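Local coordinates for kojibiose phosphorylase (PDB 6W0P), which belongs to glycoside hydrolase family 65, whose members join an N-terminal beta-sandwich domain to an (alpha/alpha)6-barrel catalytic domain and a small C-terminal domain, at residues I97-E102 against I163-K168; G551-P556 against N611-R616. All blocks are in the same frame, centred on the assembly; numbering follows the deposited sequence.

Contact 1: residues I97-E102 against I163-K168; sequences IHEDEE and IDTDIK
With its CG anti to the backbone N (chi1 -179°), His98 brings its imidazole to strand 165-174, where Thr165 turns OG1 to meet it by a like choice (chi1 -171°). The setting is an antiparallel sheet of the N-terminal domain, the one that holds strands 94-98 and 165-174: a beta-hairpin with a two-residue loop, a type I' turn from His98 to Glu101, lies against the start of the latter strand. Strand 94-98 is joined in register by a hydrogen-bonded pair, Ile97 N to Lys168 O at 3.0 Å and Lys168 N to Ile97 O at 2.8 Å, the latter almost straight (174°). On the face shared by this pair the two side chains run alongside each other, Ile97 CD1 lying 4.1 Å from Lys168 CD. Lysine suits this partly exposed place because its methylenes pack while NZ goes on to a salt bridge with Glu170.

Past this pair the direct backbone bonds between the segments stop, and a side-chain bond and a water join them. Histidine can bond at both ring nitrogens: ND1 takes Thr132, and His98 NE2 lies 2.6 Å from Thr165 OG1, a hydrogen bond in the ring plane. Asp166 O also sits at that edge, 3.2 Å from His98 CD2. Glu99 CD lies over one face of the ring, near its rim, while OE1 bonds Asn133. A water links the two backbones, donating to Asp166 O at 2.7 Å and accepting from Glu99 N at 2.9 Å.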
ATOM      1  N   ILE A  97     -10.320  28.683 -40.217  1.00 42.11           N
ATOM      2  CA  ILE A  97      -9.200  29.550 -40.696  1.00 42.83           C
ATOM      3  C   ILE A  97      -9.790  30.684 -41.542  1.00 41.82           C
ATOM      4  O   ILE A  97     -10.581  30.404 -42.447  1.00 41.21           O
ATOM      5  CB  ILE A  97      -8.147  28.728 -41.465  1.00 44.09           C
ATOM      6  CG1 ILE A  97      -7.700  27.502 -40.665  1.00 44.15           C
ATOM      7  CG2 ILE A  97      -6.960  29.595 -41.879  1.00 44.27           C
ATOM      8  CD1 ILE A  97      -8.520  26.266 -40.947  1.00 44.52           C
ATOM      9  N   HIS A  98      -9.424  31.916 -41.202  1.00 41.83           N
ATOM     10  CA  HIS A  98      -9.700  33.150 -41.979  1.00 43.24           C
ATOM     11  C   HIS A  98      -8.366  33.779 -42.396  1.00 43.58           C
ATOM     12  O   HIS A  98      -7.634  34.230 -41.508  1.00 43.13           O
ATOM     13  CB  HIS A  98     -10.507  34.129 -41.131  1.00 42.29           C
ATOM     14  CG  HIS A  98     -10.867  35.402 -41.818  1.00 42.66           C
ATOM     15  ND1 HIS A  98     -10.601  36.640 -41.258  1.00 42.63           N
ATOM     16  CD2 HIS A  98     -11.493  35.638 -42.988  1.00 42.47           C
ATOM     17  CE1 HIS A  98     -11.082  37.579 -42.043  1.00 42.70           C
ATOM     18  NE2 HIS A  98     -11.623  36.992 -43.117  1.00 42.46           N
ATOM     19  N   GLU A  99      -8.039  33.796 -43.684  1.00 46.37           N
ATOM     20  CA  GLU A  99      -6.817  34.500 -44.160  1.00 48.39           C
ATOM     21  C   GLU A  99      -5.626  34.081 -43.287  1.00 50.12           C
ATOM     22  O   GLU A  99      -4.931  34.951 -42.682  1.00 49.88           O
ATOM     23  CB  GLU A  99      -7.077  36.005 -44.091  1.00 48.24           C
ATOM     24  CG  GLU A  99      -8.261  36.417 -44.936  1.00 48.63           C
ATOM     25  CD  GLU A  99      -8.644  37.876 -44.818  1.00 49.28           C
ATOM     26  OE1 GLU A  99      -8.085  38.569 -43.943  1.00 48.96           O
ATOM     27  OE2 GLU A  99      -9.500  38.310 -45.609  1.00 51.12           O
ATOM     28  N   ASP A 100      -5.443  32.774 -43.159  1.00 53.98           N
ATOM     29  CA  ASP A 100      -4.284  32.139 -42.464  1.00 59.80           C
ATOM     30  C   ASP A 100      -4.292  32.358 -40.937  1.00 58.64           C
ATOM     31  O   ASP A 100      -3.410  31.747 -40.295  1.00 59.05           O
ATOM     32  CB  ASP A 100      -2.960  32.564 -43.106  1.00 64.39           C
ATOM     33  CG  ASP A 100      -2.396  31.451 -43.975  1.00 69.48           C
ATOM     34  OD1 ASP A 100      -2.249  31.674 -45.212  1.00 73.88           O
ATOM     35  OD2 ASP A 100      -2.142  30.358 -43.414  1.00 71.13           O
ATOM     36  N   GLU A 101      -5.249  33.121 -40.366  1.00 55.19           N
ATOM     37  CA  GLU A 101      -5.489  33.194 -38.892  1.00 51.23           C
ATOM     38  C   GLU A 101      -6.457  32.074 -38.499  1.00 48.04           C
ATOM     39  O   GLU A 101      -7.572  32.029 -39.073  1.00 47.73           O
ATOM     40  CB  GLU A 101      -6.037  34.558 -38.476  1.00 51.02           C
ATOM     41  CG  GLU A 101      -6.374  34.635 -37.001  1.00 50.95           C
ATOM     42  CD  GLU A 101      -7.043  35.925 -36.555  1.00 51.13           C
ATOM     43  OE1 GLU A 101      -7.437  35.988 -35.371  1.00 50.11           O
ATOM     44  OE2 GLU A 101      -7.173  36.860 -37.384  1.00 51.17           O
ATOM     45  N   GLU A 102      -6.027  31.172 -37.612  1.00 45.30           N
ATOM     46  CA  GLU A 102      -6.871  30.044 -37.129  1.00 44.10           C
ATOM     47  C   GLU A 102      -7.702  30.524 -35.933  1.00 41.65           C
ATOM     48  O   GLU A 102      -7.133  31.154 -35.026  1.00 41.58           O
ATOM     49  CB  GLU A 102      -6.082  28.793 -36.737  1.00 43.11           C
ATOM     50  CG  GLU A 102      -7.016  27.607 -36.513  1.00 43.08           C
ATOM     51  CD  GLU A 102      -6.397  26.274 -36.122  1.00 43.16           C
ATOM     52  OE1 GLU A 102      -5.141  26.173 -36.124  1.00 44.01           O
ATOM     53  OE2 GLU A 102      -7.174  25.325 -35.846  1.00 41.61           O
ATOM     54  N   ILE A 163     -18.477  41.806 -43.313  1.00 42.82           N
ATOM     55  CA  ILE A 163     -17.967  42.110 -44.694  1.00 43.43           C
ATOM     56  C   ILE A 163     -17.925  40.827 -45.514  1.00 43.17           C
ATOM     57  O   ILE A 163     -17.840  39.761 -44.920  1.00 43.26           O
ATOM     58  CB  ILE A 163     -16.573  42.770 -44.693  1.00 44.15           C
ATOM     59  CG1 ILE A 163     -15.517  41.869 -44.052  1.00 44.38           C
ATOM     60  CG2 ILE A 163     -16.601  44.144 -44.044  1.00 44.28           C
ATOM     61  CD1 ILE A 163     -14.109  42.396 -44.169  1.00 44.53           C
ATOM     62  N   ASP A 164     -17.924  40.956 -46.839  1.00 44.52           N
ATOM     63  CA  ASP A 164     -17.549  39.862 -47.778  1.00 45.36           C
ATOM     64  C   ASP A 164     -16.156  39.356 -47.387  1.00 44.63           C
ATOM     65  O   ASP A 164     -15.233  40.185 -47.287  1.00 45.20           O
ATOM     66  CB  ASP A 164     -17.580  40.315 -49.243  1.00 45.70           C
ATOM     67  CG  ASP A 164     -18.974  40.602 -49.776  1.00 46.50           C
ATOM     68  OD1 ASP A 164     -19.945  40.063 -49.210  1.00 47.03           O
ATOM     69  OD2 ASP A 164     -19.085  41.382 -50.739  1.00 47.88           O
ATOM     70  N   THR A 165     -16.027  38.055 -47.127  1.00 43.41           N
ATOM     71  CA  THR A 165     -14.723  37.387 -46.879  1.00 43.48           C
ATOM     72  C   THR A 165     -14.861  35.881 -47.117  1.00 43.91           C
ATOM     73  O   THR A 165     -16.012  35.369 -47.235  1.00 44.22           O
ATOM     74  CB  THR A 165     -14.205  37.667 -45.462  1.00 42.93           C
ATOM     75  OG1 THR A 165     -12.871  37.167 -45.389  1.00 41.66           O
ATOM     76  CG2 THR A 165     -15.049  37.027 -44.372  1.00 42.17           C
ATOM     77  N   ASP A 166     -13.722  35.204 -47.146  1.00 43.82           N
ATOM     78  CA  ASP A 166     -13.588  33.746 -47.370  1.00 44.44           C
ATOM     79  C   ASP A 166     -13.091  33.133 -46.061  1.00 44.76           C
ATOM     80  O   ASP A 166     -12.221  33.744 -45.402  1.00 44.74           O
ATOM     81  CB  ASP A 166     -12.605  33.431 -48.506  1.00 45.80           C
ATOM     82  CG  ASP A 166     -13.122  33.699 -49.913  1.00 47.18           C
ATOM     83  OD1 ASP A 166     -14.318  34.041 -50.054  1.00 47.40           O
ATOM     84  OD2 ASP A 166     -12.315  33.562 -50.867  1.00 48.22           O
ATOM     85  N   ILE A 167     -13.617  31.969 -45.689  1.00 44.83           N
ATOM     86  CA  ILE A 167     -13.091  31.198 -44.531  1.00 45.18           C
ATOM     87  C   ILE A 167     -12.959  29.750 -44.963  1.00 44.47           C
ATOM     88  O   ILE A 167     -13.634  29.356 -45.929  1.00 44.50           O
ATOM     89  CB  ILE A 167     -14.002  31.328 -43.298  1.00 45.92           C
ATOM     90  CG1 ILE A 167     -15.289  30.514 -43.463  1.00 46.54           C
ATOM     91  CG2 ILE A 167     -14.288  32.789 -42.998  1.00 46.13           C
ATOM     92  CD1 ILE A 167     -16.102  30.421 -42.194  1.00 47.95           C
ATOM     93  N   LYS A 168     -12.150  29.002 -44.225  1.00 44.33           N
ATOM     94  CA  LYS A 168     -12.053  27.540 -44.366  1.00 45.38           C
ATOM     95  C   LYS A 168     -12.641  26.892 -43.116  1.00 42.95           C
ATOM     96  O   LYS A 168     -12.317  27.343 -42.018  1.00 43.18           O
ATOM     97  CB  LYS A 168     -10.600  27.120 -44.563  1.00 48.25           C
ATOM     98  CG  LYS A 168     -10.462  25.741 -45.180  1.00 51.01           C
ATOM     99  CD  LYS A 168      -9.235  24.975 -44.744  1.00 53.02           C
ATOM    100  CE  LYS A 168      -9.289  23.551 -45.256  1.00 54.54           C
ATOM    101  NZ  LYS A 168      -7.961  22.904 -45.186  1.00 56.21           N
TER
HETATM  102  O   HOH W   1      -9.649  33.018 -45.911  1.00 43.24           O

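Contact 2: residues G551-P556 against N611-R616; sequences GFFDMP and NYYEPR
The backbones stay well apart, 9.8 Å between Phe553 CA and Tyr612 CA at their nearest, with a type I turn from Phe552 to Met555 facing the end region of helix 603-613, and aromatic side chains make the contact. Phe553 and Tyr612 form a T-shaped pair: the phenylalanine turns its edge to the tyrosine face, with centroids 5.2 Å apart and planes at 70°. The phenol end of Tyr612 takes part, its OH 3.5 Å from Phe553 CD1.

The opposite face of Tyr612 carries the guanidinium of Arg616, with NH1 3.2 Å above the ring centre. That same NH1 donates to Tyr612 O at 2.9 Å, with the acceptor in the guanidinium plane, which helps fix the group over the ring. Arginine suits this spot because its other nitrogens can serve separate partners: NE pairs with Asp583, and NH2 bonds Gln463 of the second subunit.

Phe552, with CG anti to the backbone N (chi1 -171°), brings CE1 up to the edges of both tyrosine rings, 4.0 Å from Tyr613 CE1 and 4.2 Å from Tyr612 CE2. Tyrosine suits the place of Tyr613 because its ring is buried among Phe552, Gln548 and Ile585 while OH bonds Phe546 O. Asp554, in the same turn, forms a salt bridge with Lys467 of the second subunit. Together the four rings make an aromatic cluster joining loop to helix in the central catalytic domain, beside the dimer interface.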
ATOM      1  N   GLY A 551     -14.896  -1.825  19.995  1.00 27.30           N
ATOM      2  CA  GLY A 551     -13.886  -0.913  20.554  1.00 27.42           C
ATOM      3  C   GLY A 551     -14.055   0.517  20.054  1.00 27.71           C
ATOM      4  O   GLY A 551     -13.197   1.378  20.436  1.00 28.39           O
ATOM      5  N   PHE A 552     -15.084   0.804  19.248  1.00 27.01           N
ATOM      6  CA  PHE A 552     -15.308   2.177  18.728  1.00 27.22           C
ATOM      7  C   PHE A 552     -15.521   3.183  19.869  1.00 27.51           C
ATOM      8  O   PHE A 552     -14.870   4.219  19.827  1.00 27.72           O
ATOM      9  CB  PHE A 552     -16.481   2.307  17.759  1.00 26.89           C
ATOM     10  CG  PHE A 552     -16.485   3.668  17.118  1.00 26.66           C
ATOM     11  CD1 PHE A 552     -17.099   4.745  17.736  1.00 26.99           C
ATOM     12  CD2 PHE A 552     -15.784   3.894  15.947  1.00 26.52           C
ATOM     13  CE1 PHE A 552     -17.053   6.007  17.168  1.00 27.01           C
ATOM     14  CE2 PHE A 552     -15.740   5.154  15.378  1.00 26.37           C
ATOM     15  CZ  PHE A 552     -16.376   6.209  15.994  1.00 26.69           C
ATOM     16  N   PHE A 553     -16.421   2.921  20.816  1.00 28.18           N
ATOM     17  CA  PHE A 553     -16.814   3.878  21.893  1.00 28.99           C
ATOM     18  C   PHE A 553     -15.609   4.311  22.732  1.00 29.32           C
ATOM     19  O   PHE A 553     -15.603   5.472  23.176  1.00 29.57           O
ATOM     20  CB  PHE A 553     -17.832   3.260  22.858  1.00 29.06           C
ATOM     21  CG  PHE A 553     -19.217   3.066  22.307  1.00 29.32           C
ATOM     22  CD1 PHE A 553     -19.699   3.871  21.284  1.00 29.15           C
ATOM     23  CD2 PHE A 553     -20.071   2.126  22.872  1.00 29.80           C
ATOM     24  CE1 PHE A 553     -20.997   3.735  20.822  1.00 29.03           C
ATOM     25  CE2 PHE A 553     -21.373   1.987  22.409  1.00 29.77           C
ATOM     26  CZ  PHE A 553     -21.823   2.775  21.369  1.00 29.63           C
ATOM     27  N   ASP A 554     -14.646   3.402  22.943  1.00 29.48           N
ATOM     28  CA  ASP A 554     -13.490   3.591  23.864  1.00 29.62           C
ATOM     29  C   ASP A 554     -12.301   4.250  23.155  1.00 29.41           C
ATOM     30  O   ASP A 554     -11.310   4.538  23.841  1.00 30.01           O
ATOM     31  CB  ASP A 554     -13.096   2.275  24.558  1.00 29.38           C
ATOM     32  CG  ASP A 554     -12.576   2.526  25.968  1.00 29.59           C
ATOM     33  OD1 ASP A 554     -13.124   3.424  26.631  1.00 29.52           O
ATOM     34  OD2 ASP A 554     -11.597   1.888  26.370  1.00 29.27           O
ATOM     35  N   MET A 555     -12.391   4.557  21.862  1.00 29.68           N
ATOM     36  CA  MET A 555     -11.255   5.144  21.094  1.00 29.92           C
ATOM     37  C   MET A 555     -10.940   6.522  21.661  1.00 30.02           C
ATOM     38  O   MET A 555     -11.791   7.148  22.299  1.00 29.21           O
ATOM     39  CB  MET A 555     -11.564   5.275  19.600  1.00 29.98           C
ATOM     40  CG  MET A 555     -11.753   3.933  18.901  1.00 30.29           C
ATOM     41  SD  MET A 555     -10.262   2.883  18.789  1.00 31.26           S
ATOM     42  CE  MET A 555      -9.295   3.928  17.699  1.00 30.24           C
ATOM     43  N   PRO A 556      -9.695   7.021  21.453  1.00 29.66           N
ATOM     44  CA  PRO A 556      -9.348   8.399  21.772  1.00 29.73           C
ATOM     45  C   PRO A 556     -10.348   9.364  21.131  1.00 30.11           C
ATOM     46  O   PRO A 556     -10.688   9.191  19.954  1.00 29.65           O
ATOM     47  CB  PRO A 556      -7.935   8.557  21.198  1.00 29.48           C
ATOM     48  CG  PRO A 556      -7.373   7.166  21.262  1.00 29.39           C
ATOM     49  CD  PRO A 556      -8.544   6.261  20.961  1.00 29.60           C
ATOM     50  N   ASN A 611     -27.354  11.778  17.716  1.00 30.08           N
ATOM     51  CA  ASN A 611     -26.713  12.664  18.718  1.00 30.04           C
ATOM     52  C   ASN A 611     -25.298  12.145  18.971  1.00 29.81           C
ATOM     53  O   ASN A 611     -24.434  12.967  19.212  1.00 30.32           O
ATOM     54  CB  ASN A 611     -27.479  12.738  20.041  1.00 30.65           C
ATOM     55  CG  ASN A 611     -28.667  13.680  20.029  1.00 31.40           C
ATOM     56  OD1 ASN A 611     -28.848  14.448  19.096  1.00 31.59           O
ATOM     57  ND2 ASN A 611     -29.522  13.582  21.037  1.00 31.50           N
ATOM     58  N   TYR A 612     -25.071  10.831  18.954  1.00 29.34           N
ATOM     59  CA  TYR A 612     -23.711  10.280  19.192  1.00 29.29           C
ATOM     60  C   TYR A 612     -22.822  10.456  17.939  1.00 28.85           C
ATOM     61  O   TYR A 612     -21.685  10.895  18.105  1.00 28.31           O
ATOM     62  CB  TYR A 612     -23.747   8.821  19.647  1.00 29.28           C
ATOM     63  CG  TYR A 612     -22.380   8.340  20.054  1.00 29.59           C
ATOM     64  CD1 TYR A 612     -21.908   8.507  21.343  1.00 29.76           C
ATOM     65  CD2 TYR A 612     -21.519   7.799  19.107  1.00 29.21           C
ATOM     66  CE1 TYR A 612     -20.628   8.102  21.693  1.00 30.36           C
ATOM     67  CE2 TYR A 612     -20.254   7.366  19.444  1.00 29.43           C
ATOM     68  CZ  TYR A 612     -19.810   7.505  20.743  1.00 29.85           C
ATOM     69  OH  TYR A 612     -18.535   7.124  21.027  1.00 29.93           O
ATOM     70  N   TYR A 613     -23.310  10.146  16.735  1.00 28.92           N
ATOM     71  CA  TYR A 613     -22.473  10.005  15.511  1.00 28.31           C
ATOM     72  C   TYR A 613     -22.373  11.289  14.680  1.00 28.48           C
ATOM     73  O   TYR A 613     -21.274  11.513  14.146  1.00 27.65           O
ATOM     74  CB  TYR A 613     -22.946   8.808  14.696  1.00 28.14           C
ATOM     75  CG  TYR A 613     -22.582   7.495  15.341  1.00 27.74           C
ATOM     76  CD1 TYR A 613     -21.264   7.103  15.485  1.00 27.72           C
ATOM     77  CD2 TYR A 613     -23.558   6.650  15.829  1.00 28.03           C
ATOM     78  CE1 TYR A 613     -20.931   5.905  16.097  1.00 27.60           C
ATOM     79  CE2 TYR A 613     -23.240   5.444  16.424  1.00 27.99           C
ATOM     80  CZ  TYR A 613     -21.923   5.076  16.573  1.00 27.35           C
ATOM     81  OH  TYR A 613     -21.644   3.889  17.176  1.00 27.88           O
ATOM     82  N   GLU A 614     -23.437  12.086  14.544  1.00 29.49           N
ATOM     83  CA  GLU A 614     -23.383  13.339  13.747  1.00 30.84           C
ATOM     84  C   GLU A 614     -22.208  14.212  14.212  1.00 30.53           C
ATOM     85  O   GLU A 614     -21.437  14.647  13.371  1.00 30.23           O
ATOM     86  CB  GLU A 614     -24.720  14.091  13.781  1.00 33.02           C
ATOM     87  CG  GLU A 614     -24.758  15.346  12.914  1.00 34.59           C
ATOM     88  CD  GLU A 614     -23.889  16.524  13.347  1.00 36.24           C
ATOM     89  OE1 GLU A 614     -23.980  16.902  14.511  1.00 36.19           O
ATOM     90  OE2 GLU A 614     -23.069  17.038  12.489  1.00 40.43           O
ATOM     91  N   PRO A 615     -22.011  14.534  15.519  1.00 30.80           N
ATOM     92  CA  PRO A 615     -20.905  15.420  15.927  1.00 30.79           C
ATOM     93  C   PRO A 615     -19.475  14.831  15.863  1.00 30.54           C
ATOM     94  O   PRO A 615     -18.510  15.593  15.953  1.00 29.54           O
ATOM     95  CB  PRO A 615     -21.236  15.819  17.377  1.00 30.89           C
ATOM     96  CG  PRO A 615     -22.197  14.751  17.877  1.00 31.56           C
ATOM     97  CD  PRO A 615     -22.896  14.187  16.647  1.00 31.12           C
ATOM     98  N   ARG A 616     -19.354  13.511  15.674  1.00 30.32           N
ATOM     99  CA  ARG A 616     -18.067  12.836  15.371  1.00 30.18           C
ATOM    100  C   ARG A 616     -17.824  12.728  13.859  1.00 30.56           C
ATOM    101  O   ARG A 616     -16.763  12.189  13.488  1.00 30.86           O
ATOM    102  CB  ARG A 616     -18.063  11.449  16.008  1.00 29.83           C
ATOM    103  CG  ARG A 616     -18.184  11.497  17.522  1.00 30.10           C
ATOM    104  CD  ARG A 616     -18.086  10.139  18.174  1.00 30.07           C
ATOM    105  NE  ARG A 616     -17.718  10.266  19.577  1.00 30.48           N
ATOM    106  CZ  ARG A 616     -18.562  10.624  20.547  1.00 31.33           C
ATOM    107  NH1 ARG A 616     -19.825  10.913  20.267  1.00 31.35           N
ATOM    108  NH2 ARG A 616     -18.138  10.694  21.797  1.00 31.61           N
TER

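Overall arrangement
The two contacts lie on opposite sides of the chain's centre, their own centres about 68 Å apart, and share no strand, helix or loop. Each is partly buried. Contact 1 belongs to the N-terminal domain and pairs two neighbouring strands of a sheet, so its chemistry is mainly directional and polar: paired backbone groups, a histidine-threonine bond and a bridging water. Contact 2 belongs to the central catalytic domain, where a loop meets a helix without any hydrogen bond between the segments, and aromatic rings do the joining. Their surroundings differ too: no other chain of the assembly touches contact 1, whereas the second subunit reaches contact 2 and takes up several of its polar groups.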